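PDB 4DGH: sulfate permease family protein from Vibrio cholerae, which probably belongs to a membrane anion transporter of the SulP family, of which this chain is the STAS domain. Local coordinates for residues E36-E39 with R40-S44; P29-F32 with A33-T37. One frame throughout, in Å; residues are numbered along the deposited sequence.

Interaction 1: E36-E39 with R40-S44; sequences ETFE and RVMGS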
loop_
_atom_site.group_PDB
_atom_site.type_symbol
_atom_site.label_atom_id
_atom_site.label_comp_id
_atom_site.label_asym_id
_atom_site.label_seq_id
_atom_site.Cartn_x
_atom_site.Cartn_y
_atom_site.Cartn_z
ATOM N N GLU A 36 2.484 -10.160 5.470
ATOM C CA GLU A 36 1.586 -10.375 6.615
ATOM C C GLU A 36 0.155 -10.688 6.118
ATOM O O GLU A 36 -0.490 -11.632 6.564
ATOM C CB GLU A 36 1.545 -9.116 7.494
ATOM C CG GLU A 36 0.957 -9.324 8.872
ATOM C CD GLU A 36 0.786 -8.004 9.619
ATOM O OE1 GLU A 36 1.624 -7.071 9.446
ATOM O OE2 GLU A 36 -0.207 -7.895 10.369
ATOM N N THR A 37 -0.297 -9.903 5.164
ATOM C CA THR A 37 -1.610 -10.102 4.560
ATOM C C THR A 37 -1.726 -11.479 3.899
ATOM O O THR A 37 -2.709 -12.215 4.110
ATOM C CB THR A 37 -1.865 -8.958 3.578
ATOM O OG1 THR A 37 -1.755 -7.726 4.324
ATOM C CG2 THR A 37 -3.273 -9.083 2.970
ATOM N N PHE A 38 -0.699 -11.853 3.157
ATOM C CA PHE A 38 -0.791 -13.065 2.395
ATOM C C PHE A 38 -0.807 -14.280 3.330
ATOM O O PHE A 38 -1.530 -15.248 3.116
ATOM C CB PHE A 38 0.338 -13.206 1.415
ATOM C CG PHE A 38 0.028 -14.204 0.380
ATOM C CD1 PHE A 38 -1.129 -14.082 -0.365
ATOM C CD2 PHE A 38 0.793 -15.330 0.211
ATOM C CE1 PHE A 38 -1.485 -15.033 -1.324
ATOM C CE2 PHE A 38 0.468 -16.259 -0.785
ATOM C CZ PHE A 38 -0.706 -16.131 -1.523
ATOM N N GLU A 39 -0.003 -14.184 4.380
ATOM C CA GLU A 39 0.059 -15.173 5.406
ATOM C C GLU A 39 -1.334 -15.289 6.058
ATOM O O GLU A 39 -1.860 -16.379 6.255
ATOM C CB GLU A 39 1.132 -14.649 6.368
ATOM C CG GLU A 39 1.657 -15.660 7.355
ATOM C CD GLU A 39 2.854 -15.128 8.176
ATOM O OE1 GLU A 39 3.569 -14.206 7.708
ATOM O OE2 GLU A 39 3.063 -15.652 9.310
ATOM N N ARG A 40 -1.964 -14.142 6.348
ATOM C CA ARG A 40 -3.324 -14.130 6.888
ATOM C C ARG A 40 -4.335 -14.759 5.956
ATOM O O ARG A 40 -5.091 -15.580 6.362
ATOM C CB ARG A 40 -3.703 -12.710 7.366
ATOM C CG ARG A 40 -5.135 -12.533 7.902
ATOM C CD ARG A 40 -5.339 -11.188 8.656
ATOM N NE ARG A 40 -4.890 -9.998 7.907
ATOM C CZ ARG A 40 -3.771 -9.306 8.185
ATOM N NH1 ARG A 40 -2.989 -9.688 9.219
ATOM N NH2 ARG A 40 -3.422 -8.249 7.426
ATOM N N VAL A 41 -4.275 -14.469 4.675
ATOM C CA VAL A 41 -5.201 -15.024 3.707
ATOM C C VAL A 41 -5.037 -16.549 3.639
ATOM O O VAL A 41 -6.018 -17.295 3.643
ATOM C CB VAL A 41 -4.868 -14.496 2.298
ATOM C CG1 VAL A 41 -5.678 -15.274 1.252
ATOM C CG2 VAL A 41 -5.173 -13.006 2.178
HETATM N N MSE A 42 -3.794 -16.993 3.567
HETATM C CA MSE A 42 -3.553 -18.426 3.382
HETATM C C MSE A 42 -4.057 -19.180 4.609
HETATM O O MSE A 42 -4.471 -20.347 4.519
HETATM C CB MSE A 42 -2.041 -18.644 3.175
HETATM C CG MSE A 42 -1.805 -20.052 2.664
HETATM SE SE MSE A 42 -2.404 -20.100 0.764
HETATM C CE MSE A 42 -0.910 -19.649 -0.429
ATOM N N GLY A 43 -3.952 -18.551 5.759
ATOM C CA GLY A 43 -4.473 -19.134 7.023
ATOM C C GLY A 43 -5.984 -19.163 7.114
ATOM O O GLY A 43 -6.566 -20.053 7.791
ATOM N N SER A 44 -6.648 -18.216 6.458
ATOM C CA SER A 44 -8.120 -18.064 6.646
ATOM C C SER A 44 -8.967 -18.750 5.591
ATOM O O SER A 44 -10.113 -19.175 5.853
ATOM C CB SER A 44 -8.535 -16.585 6.860
ATOM O OG SER A 44 -8.604 -15.891 5.625
#
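Glu36 and Arg40, one helical turn apart, form a long salt bridge, with OE2 of Glu36 3.5 Å from NH1 of Arg40. The carboxylate oxygen comes in at the edge of the guanidinium group, in its plane. The two flat groups stand almost perpendicular, 88° apart, and OE2 is the oxygen turned to the arginine. The arginine chain bends at chi3 (51°), which turns its end back toward the preceding turn. One face of the guanidinium lies over Glu36 O and Thr37 CA. NH2 of Arg40 comes to 3.6 Å from OG1 of Thr37, but that hydroxyl has its hydrogen bond with Ala33 O, one turn earlier.

Another side of the helix carries an apolar pair. Phe38 and the selenomethionine Met42 run side by side in the same direction. The methyl CE of Met42 meets the ring obliquely, 3.7 Å from CE2 of Phe38. Phe38 has CG anti to the backbone N (chi1 -163°), and Met42 does likewise, which sends both chains along the same course.

The backbone sets these spacings. Arg40 N donates to Glu36 O at 2.9 Å, and Val41 N donates to Thr37 O at 2.8 Å. Met42 N to Phe38 O and Gly43 N to Glu39 O continue the alpha-helical pattern. Val41 CG2 also packs 3.2 Å from Thr37 O.

Phe38 stacks on Tyr24 and touches Met73, while Met42 packs on Phe77 and both residues reach Leu52. Phe32 of a neighbouring subunit packs on Thr37, Phe38 and Val41. Arg40 NE makes a long, weak ion pair with Glu36 of that subunit. The contact thus forms the C-terminal part of helix 32-44, which crosses from strand 21-25 to strand 51-55 and packs beside helix 64-78.

Interaction 2: P29-F32 with A33-T37; sequences PFFF and AAAET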
loop_
_atom_site.group_PDB
_atom_site.type_symbol
_atom_site.label_atom_id
_atom_site.label_comp_id
_atom_site.label_asym_id
_atom_site.label_seq_id
_atom_site.Cartn_x
_atom_site.Cartn_y
_atom_site.Cartn_z
ATOM N N PRO A 29 11.948 -4.424 -1.571
ATOM C CA PRO A 29 12.544 -4.978 -0.393
ATOM C C PRO A 29 11.699 -4.934 0.873
ATOM O O PRO A 29 12.019 -5.625 1.811
ATOM C CB PRO A 29 13.818 -4.192 -0.222
ATOM C CG PRO A 29 13.598 -2.927 -0.980
ATOM C CD PRO A 29 12.414 -3.061 -1.853
ATOM N N PHE A 30 10.687 -4.070 0.955
ATOM C CA PHE A 30 9.948 -3.923 2.228
ATOM C C PHE A 30 8.588 -4.579 2.019
ATOM O O PHE A 30 7.516 -3.913 1.938
ATOM C CB PHE A 30 9.865 -2.396 2.595
ATOM C CG PHE A 30 11.192 -1.669 2.427
ATOM C CD1 PHE A 30 12.357 -2.153 3.026
ATOM C CD2 PHE A 30 11.279 -0.503 1.646
ATOM C CE1 PHE A 30 13.547 -1.484 2.884
ATOM C CE2 PHE A 30 12.490 0.136 1.484
ATOM C CZ PHE A 30 13.622 -0.336 2.115
ATOM N N PHE A 31 8.653 -5.889 1.830
ATOM C CA PHE A 31 7.475 -6.647 1.425
ATOM C C PHE A 31 6.729 -7.057 2.693
ATOM O O PHE A 31 5.809 -7.790 2.605
ATOM C CB PHE A 31 7.885 -7.881 0.621
ATOM C CG PHE A 31 8.926 -8.739 1.347
ATOM C CD1 PHE A 31 8.521 -9.658 2.324
ATOM C CD2 PHE A 31 10.291 -8.582 1.080
ATOM C CE1 PHE A 31 9.450 -10.443 3.005
ATOM C CE2 PHE A 31 11.205 -9.360 1.773
ATOM C CZ PHE A 31 10.789 -10.262 2.750
ATOM N N PHE A 32 7.102 -6.514 3.865
ATOM C CA PHE A 32 6.536 -6.976 5.177
ATOM C C PHE A 32 5.013 -6.888 5.259
ATOM O O PHE A 32 4.366 -7.822 5.716
ATOM C CB PHE A 32 7.141 -6.219 6.415
ATOM C CG PHE A 32 8.625 -5.953 6.309
ATOM C CD1 PHE A 32 9.549 -6.985 6.488
ATOM C CD2 PHE A 32 9.094 -4.686 5.970
ATOM C CE1 PHE A 32 10.923 -6.762 6.335
ATOM C CE2 PHE A 32 10.467 -4.459 5.819
ATOM C CZ PHE A 32 11.379 -5.484 5.982
ATOM N N ALA A 33 4.436 -5.778 4.841
ATOM C CA ALA A 33 2.971 -5.635 5.037
ATOM C C ALA A 33 2.229 -6.671 4.144
ATOM O O ALA A 33 1.298 -7.345 4.599
ATOM C CB ALA A 33 2.476 -4.192 4.765
ATOM N N ALA A 34 2.706 -6.830 2.909
ATOM C CA ALA A 34 2.232 -7.896 1.999
ATOM C C ALA A 34 2.453 -9.311 2.484
ATOM O O ALA A 34 1.586 -10.156 2.360
ATOM C CB ALA A 34 2.908 -7.745 0.659
ATOM N N ALA A 35 3.623 -9.590 3.017
ATOM C CA ALA A 35 3.883 -10.887 3.597
ATOM C C ALA A 35 2.799 -11.154 4.646
ATOM O O ALA A 35 2.267 -12.236 4.701
ATOM C CB ALA A 35 5.263 -10.889 4.255
ATOM N N GLU A 36 2.484 -10.160 5.470
ATOM C CA GLU A 36 1.586 -10.375 6.615
ATOM C C GLU A 36 0.155 -10.688 6.118
ATOM O O GLU A 36 -0.490 -11.632 6.564
ATOM C CB GLU A 36 1.545 -9.116 7.494
ATOM C CG GLU A 36 0.957 -9.324 8.872
ATOM C CD GLU A 36 0.786 -8.004 9.619
ATOM O OE1 GLU A 36 1.624 -7.071 9.446
ATOM O OE2 GLU A 36 -0.207 -7.895 10.369
ATOM N N THR A 37 -0.297 -9.903 5.164
ATOM C CA THR A 37 -1.610 -10.102 4.560
ATOM C C THR A 37 -1.726 -11.479 3.899
ATOM O O THR A 37 -2.709 -12.215 4.110
ATOM C CB THR A 37 -1.865 -8.958 3.578
ATOM O OG1 THR A 37 -1.755 -7.726 4.324
ATOM C CG2 THR A 37 -3.273 -9.083 2.970
HETATM O O HOH W 1 4.472 -4.671 1.679
HETATM O O HOH W 2 5.775 -3.157 4.415
#
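Phe31 sets its ring beside Ala35, whose CB lies at the ring edge, in its plane, 4.0 Å from CD1 of Phe31. The ring is put there by chi1 of 53°, which places CG between the backbone N and the carbonyl carbon. The same two residues share a backbone hydrogen bond. Ala35 N donates to Phe31 O at 2.9 Å, and the bond is nearly straight at 165°. This is the tightly packed side. Thr69 of helix 64-78 touches Phe31, Phe32 and Ala35, and Leu26 and Met62 also touch Phe31.

The next bond of the turn runs from Glu36 N to Phe32 O at 3.0 Å, with the donor tilted from the carbonyl plane. Ala33 O takes two donors, Thr37 N as well as Thr37 OG1, the hydroxyl coming from above the carbonyl plane.

The other side is looser and wet. Two waters each donate to Phe30 O; one accepts from Ala34 N at 3.0 Å and the other from Ala33 N. They satisfy two amides of the first helical turn without a side-chain cap. Ala33 is exposed in this region, although it packs on Thr37 of a neighbouring subunit.

Phe31 takes the N-cap position, and water bridges tie the first turn to Phe30 O, at the loop-to-helix step of a beta-alpha-beta crossover in the STAS fold.

Interactions 1 and 2 follow one another along helix 32-44 and share Glu36 and Thr37. Interaction 2 starts the helix, and interaction 1 carries it to its C-terminal end. Their centres lie about 11 Å apart. Both are partly buried, with an inner side against helix 64-78. In 36-44 that side is a phenylalanine and selenomethionine pair that also reaches strand 51-55. In 29-37 it is the rings of Phe31 and Phe32 with Ala35. The polar chemistry differs too. Interaction 1 adds a charged pair, whereas interaction 2 uses water at the helix start. Rings from the two contacts meet between subunits, so they are joined across the interface as well as along the helix.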